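Local coordinates for glucan-binding protein C, GbpC (Streptococcus mutans UA159, PDB 5UQZ) that probably binds glucan and mediates both sucrose-independent and sucrose-dependent adherence of this oral bacterium as a calcium-binding, cell-wall-anchored surface protein, at residues K11-F14 with P15-E19; I96-Q99 with Y100-D103; K23-E26 with K27-S30; N104-A107 with S108-T111. All coordinates share one frame; numbering follows the deposited sequence. Where two conformers were deposited one is given.

Contact 1. Residues K11-F14 with P15-E19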
loop_
_atom_site.group_PDB
_atom_site.type_symbol
_atom_site.label_atom_id
_atom_site.label_comp_id
_atom_site.label_asym_id
_atom_site.label_seq_id
_atom_site.Cartn_x
_atom_site.Cartn_y
_atom_site.Cartn_z
ATOM N N LYS A 11 34.631 -13.728 33.215
ATOM C CA LYS A 11 35.057 -14.860 32.410
ATOM C C LYS A 11 33.865 -15.690 31.941
ATOM O O LYS A 11 33.783 -16.079 30.767
ATOM C CB LYS A 11 36.015 -15.706 33.244
ATOM C CG LYS A 11 36.449 -16.987 32.573
ATOM C CD LYS A 11 37.467 -17.683 33.479
ATOM C CE LYS A 11 37.771 -19.077 33.027
ATOM N NZ LYS A 11 38.856 -19.622 33.865
ATOM N N ALA A 12 32.929 -15.972 32.849
ATOM C CA ALA A 12 31.787 -16.806 32.501
ATOM C C ALA A 12 30.907 -16.165 31.436
ATOM O O ALA A 12 30.330 -16.875 30.617
ATOM C CB ALA A 12 30.961 -17.098 33.753
ATOM N N GLU A 13 30.779 -14.842 31.453
ATOM C CA GLU A 13 29.864 -14.122 30.574
ATOM C C GLU A 13 30.492 -13.776 29.239
ATOM O O GLU A 13 29.770 -13.379 28.327
ATOM C CB GLU A 13 29.406 -12.836 31.278
ATOM C CG GLU A 13 28.495 -13.112 32.491
ATOM C CD GLU A 13 27.894 -11.865 33.126
ATOM O OE1 GLU A 13 28.296 -10.736 32.766
ATOM O OE2 GLU A 13 27.005 -12.020 34.004
ATOM N N PHE A 14 31.808 -13.923 29.105
ATOM C CA PHE A 14 32.477 -13.464 27.894
ATOM C C PHE A 14 31.985 -14.146 26.629
ATOM O O PHE A 14 31.767 -13.431 25.645
ATOM C CB PHE A 14 34.000 -13.532 28.069
ATOM C CG PHE A 14 34.776 -12.626 27.122
ATOM C CD1 PHE A 14 34.490 -11.268 27.020
ATOM C CD2 PHE A 14 35.816 -13.139 26.356
ATOM C CE1 PHE A 14 35.216 -10.434 26.168
ATOM C CE2 PHE A 14 36.555 -12.322 25.495
ATOM C CZ PHE A 14 36.231 -10.945 25.394
ATOM N N PRO A 15 31.779 -15.466 26.584
ATOM C CA PRO A 15 31.284 -16.070 25.341
ATOM C C PRO A 15 29.966 -15.483 24.906
ATOM O O PRO A 15 29.806 -15.159 23.719
ATOM C CB PRO A 15 31.191 -17.557 25.678
ATOM C CG PRO A 15 32.252 -17.753 26.754
ATOM C CD PRO A 15 32.222 -16.493 27.562
ATOM N N GLN A 16 29.028 -15.280 25.838
ATOM C CA GLN A 16 27.751 -14.664 25.468
ATOM C C GLN A 16 27.935 -13.222 24.990
ATOM O O GLN A 16 27.266 -12.789 24.031
ATOM C CB GLN A 16 26.754 -14.734 26.630
ATOM C CG GLN A 16 25.338 -14.311 26.251
ATOM C CD GLN A 16 25.029 -12.852 26.582
ATOM O OE1 GLN A 16 25.512 -12.305 27.575
ATOM N NE2 GLN A 16 24.191 -12.226 25.760
ATOM N N LYS A 17 28.804 -12.446 25.655
ATOM C CA LYS A 17 29.061 -11.078 25.208
ATOM C C LYS A 17 29.621 -11.053 23.789
ATOM O O LYS A 17 29.244 -10.194 22.982
ATOM C CB LYS A 17 29.988 -10.316 26.164
ATOM C CG LYS A 17 29.317 -9.967 27.463
ATOM C CD LYS A 17 29.252 -8.426 27.641
ATOM C CE LYS A 17 28.856 -8.021 29.065
ATOM N NZ LYS A 17 27.991 -9.112 29.605
ATOM N N GLN A 18 30.491 -12.012 23.450
ATOM C CA GLN A 18 31.037 -12.066 22.100
ATOM C C GLN A 18 29.960 -12.464 21.105
ATOM O O GLN A 18 29.888 -11.903 20.004
ATOM C CB GLN A 18 32.257 -12.997 22.041
ATOM C CG GLN A 18 33.440 -12.459 22.878
ATOM C CD GLN A 18 34.809 -12.808 22.296
ATOM O OE1 GLN A 18 35.375 -12.069 21.484
ATOM N NE2 GLN A 18 35.332 -13.944 22.695
ATOM N N GLU A 19 29.084 -13.400 21.475
ATOM C CA GLU A 19 28.012 -13.757 20.555
ATOM C C GLU A 19 27.062 -12.589 20.332
ATOM O O GLU A 19 26.643 -12.324 19.201
ATOM C CB GLU A 19 27.277 -14.983 21.061
ATOM C CG GLU A 19 28.158 -16.204 20.969
ATOM C CD GLU A 19 27.385 -17.465 20.610
ATOM O OE1 GLU A 19 26.266 -17.327 20.060
ATOM O OE2 GLU A 19 27.886 -18.581 20.895
HETATM O O HOH W 1 28.654 -16.786 28.357
#
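Lys17 N and Gln18 N donate to Glu13 O and Phe14 O, at 3.0 Å and 2.9 Å respectively, giving the i to i+4 backbone bonds that carry the helix past Pro15. Proline has no N-H, and its CD lies 3.6 Å from Lys11 O. The next bond is interrupted too: Gln16 N gives its hydrogen to a water, which in turn donates to Ala12 O at 2.8 Å. This is a proline kink with a water let into the backbone ladder of the long helix 3-51, just ahead of its predicted coiled-coil part. Among the charged side chains, Glu13 OE1 makes a salt bridge with Lys17 NZ at 3.6 Å. The two chains run side by side, as a glutamate and a lysine one turn apart can, while Glu13 OE2 pairs with Lys9. In the aromatic packing, Phe14 CG anti to the backbone N (chi1 -158°) swings the ring along the helix to meet Gln18. Glutamine suits this place: its CG sits over the ring face, 4.0 Å from the centroid, and its flat amide stacks on the ring with the planes 20° apart, while OE1 still accepts from Lys350 in the C-terminal tail. Pro351 and Leu353 of that tail pack against Phe14.

Contact 2. Residues I96-Q99 with Y100-D103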
loop_
_atom_site.group_PDB
_atom_site.type_symbol
_atom_site.label_atom_id
_atom_site.label_comp_id
_atom_site.label_asym_id
_atom_site.label_seq_id
_atom_site.Cartn_x
_atom_site.Cartn_y
_atom_site.Cartn_z
ATOM N N ILE A 96 -5.743 -13.922 6.128
ATOM C CA ILE A 96 -6.131 -13.015 5.050
ATOM C C ILE A 96 -6.226 -13.728 3.701
ATOM O O ILE A 96 -7.171 -13.504 2.923
ATOM C CB ILE A 96 -5.174 -11.817 5.005
ATOM C CG1 ILE A 96 -5.689 -10.764 4.032
ATOM C CG2 ILE A 96 -3.742 -12.285 4.761
ATOM C CD1 ILE A 96 -6.879 -10.016 4.606
ATOM N N LEU A 97 -5.251 -14.574 3.379
ATOM C CA LEU A 97 -5.327 -15.235 2.081
ATOM C C LEU A 97 -6.506 -16.171 1.993
ATOM O O LEU A 97 -7.158 -16.234 0.942
ATOM C CB LEU A 97 -4.044 -15.964 1.742
ATOM C CG LEU A 97 -2.826 -15.056 1.506
ATOM C CD1 LEU A 97 -1.651 -15.835 0.977
ATOM C CD2 LEU A 97 -3.193 -13.910 0.552
ATOM N N GLN A 98 -6.850 -16.845 3.094
ATOM C CA GLN A 98 -8.043 -17.684 3.072
ATOM C C GLN A 98 -9.315 -16.855 3.051
ATOM O O GLN A 98 -10.306 -17.271 2.442
ATOM C CB GLN A 98 -8.092 -18.621 4.264
ATOM C CG GLN A 98 -7.061 -19.764 4.231
ATOM C CD GLN A 98 -7.145 -20.715 3.001
ATOM O OE1 GLN A 98 -8.073 -20.680 2.194
ATOM N NE2 GLN A 98 -6.146 -21.580 2.886
ATOM N N GLN A 99 -9.329 -15.704 3.732
ATOM C CA GLN A 99 -10.500 -14.838 3.672
ATOM C C GLN A 99 -10.813 -14.418 2.247
ATOM O O GLN A 99 -11.978 -14.183 1.920
ATOM C CB GLN A 99 -10.246 -13.619 4.534
ATOM C CG GLN A 99 -11.429 -12.789 4.803
ATOM C CD GLN A 99 -11.136 -11.826 5.936
ATOM O OE1 GLN A 99 -10.430 -12.168 6.907
ATOM N NE2 GLN A 99 -11.655 -10.639 5.826
ATOM N N TYR A 100 -9.790 -14.295 1.397
ATOM C CA TYR A 100 -10.000 -13.915 0.014
ATOM C C TYR A 100 -9.937 -15.111 -0.919
ATOM O O TYR A 100 -9.906 -14.929 -2.139
ATOM C CB TYR A 100 -9.019 -12.823 -0.400
ATOM C CG TYR A 100 -9.441 -11.478 0.188
ATOM C CD1 TYR A 100 -10.326 -10.640 -0.511
ATOM C CD2 TYR A 100 -9.017 -11.090 1.454
ATOM C CE1 TYR A 100 -10.704 -9.426 0.024
ATOM C CE2 TYR A 100 -9.391 -9.884 1.997
ATOM C CZ TYR A 100 -10.278 -9.060 1.289
ATOM O OH TYR A 100 -10.640 -7.842 1.807
ATOM N N ASN A 101 -9.979 -16.323 -0.389
ATOM C CA ASN A 101 -10.033 -17.507 -1.235
ATOM C C ASN A 101 -11.476 -17.691 -1.689
ATOM O O ASN A 101 -12.305 -18.216 -0.958
ATOM C CB ASN A 101 -9.523 -18.723 -0.481
ATOM C CG ASN A 101 -9.523 -19.953 -1.354
ATOM O OD1 ASN A 101 -10.064 -19.936 -2.475
ATOM N ND2 ASN A 101 -8.895 -21.026 -0.881
ATOM N N THR A 102 -11.790 -17.225 -2.907
ATOM C CA THR A 102 -13.157 -17.303 -3.416
ATOM C C THR A 102 -13.653 -18.734 -3.557
ATOM O O THR A 102 -14.873 -18.938 -3.671
ATOM C CB THR A 102 -13.281 -16.502 -4.719
ATOM O OG1 THR A 102 -12.182 -16.826 -5.590
ATOM C CG2 THR A 102 -13.230 -15.000 -4.446
ATOM N N ASP A 103 -12.765 -19.734 -3.551
ATOM C CA ASP A 103 -13.245 -21.119 -3.557
ATOM C C ASP A 103 -14.017 -21.454 -2.279
ATOM O O ASP A 103 -14.755 -22.451 -2.249
ATOM C CB ASP A 103 -12.059 -22.086 -3.564
ATOM C CG ASP A 103 -11.302 -22.120 -4.880
ATOM O OD1 ASP A 103 -11.752 -21.552 -5.881
ATOM O OD2 ASP A 103 -10.245 -22.781 -4.906
#
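Ile96 and Tyr100 meet through both backbone and side chain where the short helix 96-99 runs out. Tyr100 N donates to Ile96 O at 3.1 Å and, weakly, to Leu97 O, a shared hydrogen that marks the last turn tightening. Asn101 N then reaches back only three residues, to Gln98 O at 3.0 Å, arriving from above the carbonyl plane. On the packed side the Tyr100 ring meets Ile96 in two ways: Ile96 O lies at the ring edge, in its plane, 3.4 Å from CD2, and Ile96 CD1 touches CE2 at 3.6 Å. The ring continues inward, stacking with Phe181 and touching Leu169 and Thr326, so a large aromatic suits a helix end laid on the four-stranded sheet that includes strands 167-172, 180-184 and 325-329. Asn101, also buried, forms an Asx turn: its OD1 accepts from Asp103 N at 2.9 Å and starts the following 3-10 turn. With CG anti to the backbone N (chi1 -178°), the same amide turns its ND2 toward Gln98 OE1, 3.2 Å away. That bond is nearly straight (164°), and OE1 lies close to the plane of the asparagine amide. A short asparagine can thus serve helix end and turn at once. The solvent side is looser. Gln98 is exposed, its chain bent at chi2 (-59°) to run alongside Asn101, and its OE1 takes a second, weak bond from Asn104 ND2.

Contact 3. Residues K23-E26 with K27-S30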
loop_
_atom_site.group_PDB
_atom_site.type_symbol
_atom_site.label_atom_id
_atom_site.label_comp_id
_atom_site.label_asym_id
_atom_site.label_seq_id
_atom_site.Cartn_x
_atom_site.Cartn_y
_atom_site.Cartn_z
ATOM N N LYS A 23 26.220 -10.516 16.680
ATOM C CA LYS A 23 24.882 -10.170 16.201
ATOM C C LYS A 23 24.737 -8.661 16.032
ATOM O O LYS A 23 24.189 -8.183 15.022
ATOM C CB LYS A 23 23.847 -10.718 17.186
ATOM C CG LYS A 23 22.402 -10.539 16.746
ATOM C CD LYS A 23 21.461 -11.279 17.701
ATOM C CE LYS A 23 20.057 -10.701 17.685
ATOM N NZ LYS A 23 19.139 -11.507 18.538
ATOM N N ASP A 24 25.210 -7.891 17.016
ATOM C CA ASP A 24 25.103 -6.441 16.940
ATOM C C ASP A 24 25.943 -5.874 15.817
ATOM O O ASP A 24 25.547 -4.883 15.189
ATOM C CB ASP A 24 25.533 -5.796 18.254
ATOM C CG ASP A 24 24.590 -6.095 19.382
ATOM O OD1 ASP A 24 23.493 -6.633 19.127
ATOM O OD2 ASP A 24 24.979 -5.816 20.541
ATOM N N PHE A 25 27.081 -6.498 15.519
ATOM C CA PHE A 25 27.928 -5.996 14.447
ATOM C C PHE A 25 27.311 -6.284 13.081
ATOM O O PHE A 25 27.331 -5.426 12.183
ATOM C CB PHE A 25 29.335 -6.586 14.553
ATOM C CG PHE A 25 30.254 -6.037 13.526
ATOM C CD1 PHE A 25 30.779 -4.762 13.674
ATOM C CD2 PHE A 25 30.558 -6.765 12.382
ATOM C CE1 PHE A 25 31.616 -4.226 12.708
ATOM C CE2 PHE A 25 31.392 -6.242 11.409
ATOM C CZ PHE A 25 31.925 -4.965 11.571
ATOM N N GLU A 26 26.778 -7.491 12.901
ATOM C CA GLU A 26 26.044 -7.800 11.677
ATOM C C GLU A 26 24.873 -6.843 11.483
ATOM O O GLU A 26 24.601 -6.390 10.357
ATOM C CB GLU A 26 25.573 -9.252 11.742
ATOM C CG GLU A 26 26.722 -10.236 11.873
ATOM C CD GLU A 26 26.279 -11.622 12.312
ATOM O OE1 GLU A 26 25.321 -11.763 13.089
ATOM O OE2 GLU A 26 26.889 -12.584 11.831
ATOM N N LYS A 27 24.173 -6.510 12.575
ATOM C CA LYS A 27 23.042 -5.590 12.488
ATOM C C LYS A 27 23.529 -4.201 12.107
ATOM O O LYS A 27 22.906 -3.518 11.286
ATOM C CB LYS A 27 22.304 -5.559 13.831
ATOM C CG LYS A 27 21.156 -4.546 13.892
ATOM C CD LYS A 27 20.086 -4.877 12.862
ATOM C CE LYS A 27 18.836 -4.013 13.087
ATOM N NZ LYS A 27 17.848 -4.179 11.997
ATOM N N TYR A 28 24.669 -3.792 12.662
ATOM C CA TYR A 28 25.262 -2.512 12.295
ATOM C C TYR A 28 25.605 -2.465 10.803
ATOM O O TYR A 28 25.263 -1.492 10.116
ATOM C CB TYR A 28 26.495 -2.258 13.167
ATOM C CG TYR A 28 27.444 -1.249 12.606
ATOM C CD1 TYR A 28 27.123 0.109 12.665
ATOM C CD2 TYR A 28 28.632 -1.621 11.985
ATOM C CE1 TYR A 28 27.959 1.067 12.141
ATOM C CE2 TYR A 28 29.478 -0.657 11.451
ATOM C CZ TYR A 28 29.129 0.686 11.534
ATOM O OH TYR A 28 29.942 1.660 11.021
ATOM N N GLN A 29 26.236 -3.518 10.269
ATOM C CA GLN A 29 26.552 -3.517 8.841
ATOM C C GLN A 29 25.288 -3.378 8.003
ATOM O O GLN A 29 25.267 -2.644 7.004
ATOM C CB GLN A 29 27.273 -4.799 8.467
ATOM C CG GLN A 29 28.670 -4.888 9.089
ATOM C CD GLN A 29 29.348 -6.156 8.716
ATOM O OE1 GLN A 29 28.822 -7.255 8.949
ATOM N NE2 GLN A 29 30.515 -6.033 8.113
ATOM N N SER A 30 24.231 -4.097 8.378
ATOM C CA SER A 30 22.959 -4.005 7.659
ATOM C C SER A 30 22.371 -2.605 7.791
ATOM O O SER A 30 21.856 -2.026 6.812
ATOM C CB SER A 30 21.993 -5.047 8.240
ATOM O OG SER A 30 20.688 -4.895 7.684
#
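Tyr28 N and Gln29 N donate to Asp24 O and Phe25 O, each at 2.9 Å, and they are flanked by the bonds of Lys27 N to Lys23 O and Ser30 N to Glu26 O. These four consecutive i to i+4 bonds are those of a regular alpha-helix, here the part of helix 3-51 predicted to be coiled coil. Polar and charged residues suit its solvent-facing positions. Asp24 OD1 turns back along the helix to accept from Gln20, while Lys27 NZ lies in a weak, long ion pair with Asp31. Tyr28 faces the C-terminal tail and packs on Pro345, Pro347 and Pro348, compact apolar rings that suit an aromatic partner. Its neighbour Phe25 touches it at an oblique tilt, with the planes 40° apart, the centroids separated by 5.9 Å and CE1 of Phe25 4.0 Å from CD2 of Tyr28. Phe25 CG stands anti to the backbone N (chi1 -177°), which carries the ring along the helix toward Gln29, one turn on. There Gln29 CG lies over the ring face, 4.3 Å from the centroid. The Gln29 amide continues past the rim at 38° to the ring plane, bringing its NE2 to 3.4 Å from Phe25 CE2.

Contact 4. Residues N104-A107 with S108-T111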
loop_
_atom_site.group_PDB
_atom_site.type_symbol
_atom_site.label_atom_id
_atom_site.label_comp_id
_atom_site.label_asym_id
_atom_site.label_seq_id
_atom_site.Cartn_x
_atom_site.Cartn_y
_atom_site.Cartn_z
ATOM N N ASN A 104 -13.801 -20.690 -1.207
ATOM C CA ASN A 104 -14.364 -21.009 0.103
ATOM C C ASN A 104 -15.699 -20.317 0.360
ATOM O O ASN A 104 -16.197 -20.331 1.490
ATOM C CB ASN A 104 -13.377 -20.590 1.195
ATOM C CG ASN A 104 -12.148 -21.474 1.247
ATOM O OD1 ASN A 104 -12.158 -22.591 0.750
ATOM N ND2 ASN A 104 -11.094 -20.982 1.881
ATOM N N TYR A 105 -16.268 -19.688 -0.646
ATOM C CA TYR A 105 -17.562 -19.034 -0.569
ATOM C C TYR A 105 -18.465 -19.672 -1.607
ATOM O O TYR A 105 -17.989 -20.173 -2.635
ATOM C CB TYR A 105 -17.439 -17.527 -0.842
ATOM C CG TYR A 105 -16.608 -16.766 0.166
ATOM C CD1 TYR A 105 -15.210 -16.784 0.122
ATOM C CD2 TYR A 105 -17.203 -15.983 1.106
ATOM C CE1 TYR A 105 -14.437 -16.054 1.024
ATOM C CE2 TYR A 105 -16.476 -15.281 2.037
ATOM C CZ TYR A 105 -15.078 -15.299 1.975
ATOM O OH TYR A 105 -14.371 -14.540 2.885
ATOM N N THR A 106 -19.752 -19.708 -1.307
ATOM C CA THR A 106 -20.745 -20.250 -2.234
ATOM C C THR A 106 -21.866 -19.231 -2.392
ATOM O O THR A 106 -21.904 -18.197 -1.711
ATOM C CB THR A 106 -21.349 -21.588 -1.777
ATOM O OG1 THR A 106 -22.048 -21.382 -0.559
ATOM C CG2 THR A 106 -20.257 -22.645 -1.559
ATOM N N ALA A 107 -22.805 -19.536 -3.287
ATOM C CA ALA A 107 -23.864 -18.574 -3.601
ATOM C C ALA A 107 -24.643 -18.146 -2.359
ATOM O O ALA A 107 -25.030 -16.971 -2.230
ATOM C CB ALA A 107 -24.828 -19.198 -4.616
ATOM N N SER A 108 -24.878 -19.070 -1.434
ATOM C CA SER A 108 -25.629 -18.789 -0.219
ATOM C C SER A 108 -24.928 -17.802 0.710
ATOM O O SER A 108 -25.551 -17.320 1.653
ATOM C CB SER A 108 -25.877 -20.111 0.534
ATOM O OG SER A 108 -24.647 -20.764 0.803
ATOM N N ASP A 109 -23.667 -17.472 0.447
ATOM C CA ASP A 109 -22.948 -16.452 1.199
ATOM C C ASP A 109 -23.203 -15.040 0.708
ATOM O O ASP A 109 -22.654 -14.097 1.283
ATOM C CB ASP A 109 -21.439 -16.712 1.106
ATOM C CG ASP A 109 -21.038 -17.966 1.850
ATOM O OD1 ASP A 109 -21.674 -18.286 2.867
ATOM O OD2 ASP A 109 -20.069 -18.632 1.421
ATOM N N PHE A 110 -24.005 -14.868 -0.340
ATOM C CA PHE A 110 -24.199 -13.553 -0.947
ATOM C C PHE A 110 -25.697 -13.241 -1.060
ATOM O O PHE A 110 -26.549 -14.134 -1.147
ATOM C CB PHE A 110 -23.580 -13.523 -2.340
ATOM C CG PHE A 110 -22.095 -13.728 -2.281
ATOM C CD1 PHE A 110 -21.231 -12.664 -1.953
ATOM C CD2 PHE A 110 -21.550 -15.003 -2.441
ATOM C CE1 PHE A 110 -19.875 -12.860 -1.802
ATOM C CE2 PHE A 110 -20.200 -15.207 -2.309
ATOM C CZ PHE A 110 -19.349 -14.145 -1.998
ATOM N N THR A 111 -26.002 -11.957 -1.097
ATOM C CA THR A 111 -27.373 -11.494 -1.247
ATOM C C THR A 111 -27.404 -10.238 -2.099
ATOM O O THR A 111 -26.483 -9.417 -2.057
ATOM C CB THR A 111 -28.010 -11.219 0.135
ATOM O OG1 THR A 111 -29.334 -10.712 -0.072
ATOM C CG2 THR A 111 -27.230 -10.225 0.968
HETATM O O HOH W 2 -18.388 -19.651 3.148
HETATM O O HOH W 3 -20.818 -21.476 1.693
#
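Asp109 folds its side chain back over Thr106, closing the 3-10 turn that leads into strand 110-111, the partner of strand 82-83 in a two-stranded antiparallel sheet. Two i to i+3 backbone bonds shape the turn, Asp109 N to Thr106 O at 2.9 Å and Phe110 N to Ala107 O at 3.0 Å. From the backbone of Asp109 outward, CB lies 3.2 Å from Thr106 O. CG, set beside the backbone N by chi1 -69°, brings the carboxylate over the start of the turn. Its OD2 then accepts from Thr106 N at 2.9 Å, the donor coming from above the carboxylate plane. Two waters also donate to OD2, one of them joining it to Asn104 O and the other to Thr106 OG1, so three hydrogens grip a single oxygen, and a short acidic chain suits the spot. OD2 also nears the Tyr105 side chain, whose ring plane stands almost perpendicular (86°) to the carboxylate, while the Tyr105 hydroxyl bonds to Gln99 O. On the apolar side, Phe110 CE2 touches Tyr105 CB at 3.9 Å, and both side chains touch Leu83 and Leu169. Across the turn, the hydroxyls Thr106 OG1 and Ser108 OG are hydrogen-bonded at 3.0 Å.

In the fold
From the N terminus the four contacts follow in series; none nests in or crosses another, and each joins neighbouring residues without enclosing a loop. Contacts 1 and 3 lie on helix 3-51, their centres about 17 Å apart, and in both the returning C-terminal tail packs on an aromatic residue, tying the two ends of the chain together. Contact 2 ends helix 96-99 on the four-stranded sheet, and contact 4 begins where it stops, turning the chain into strand 110-111. These two, with centres about 13 Å apart, touch directly at Gln99 and Tyr105. Contacts 3 and 4 lie on opposite sides of the chain's centre, their own centres about 51 Å apart.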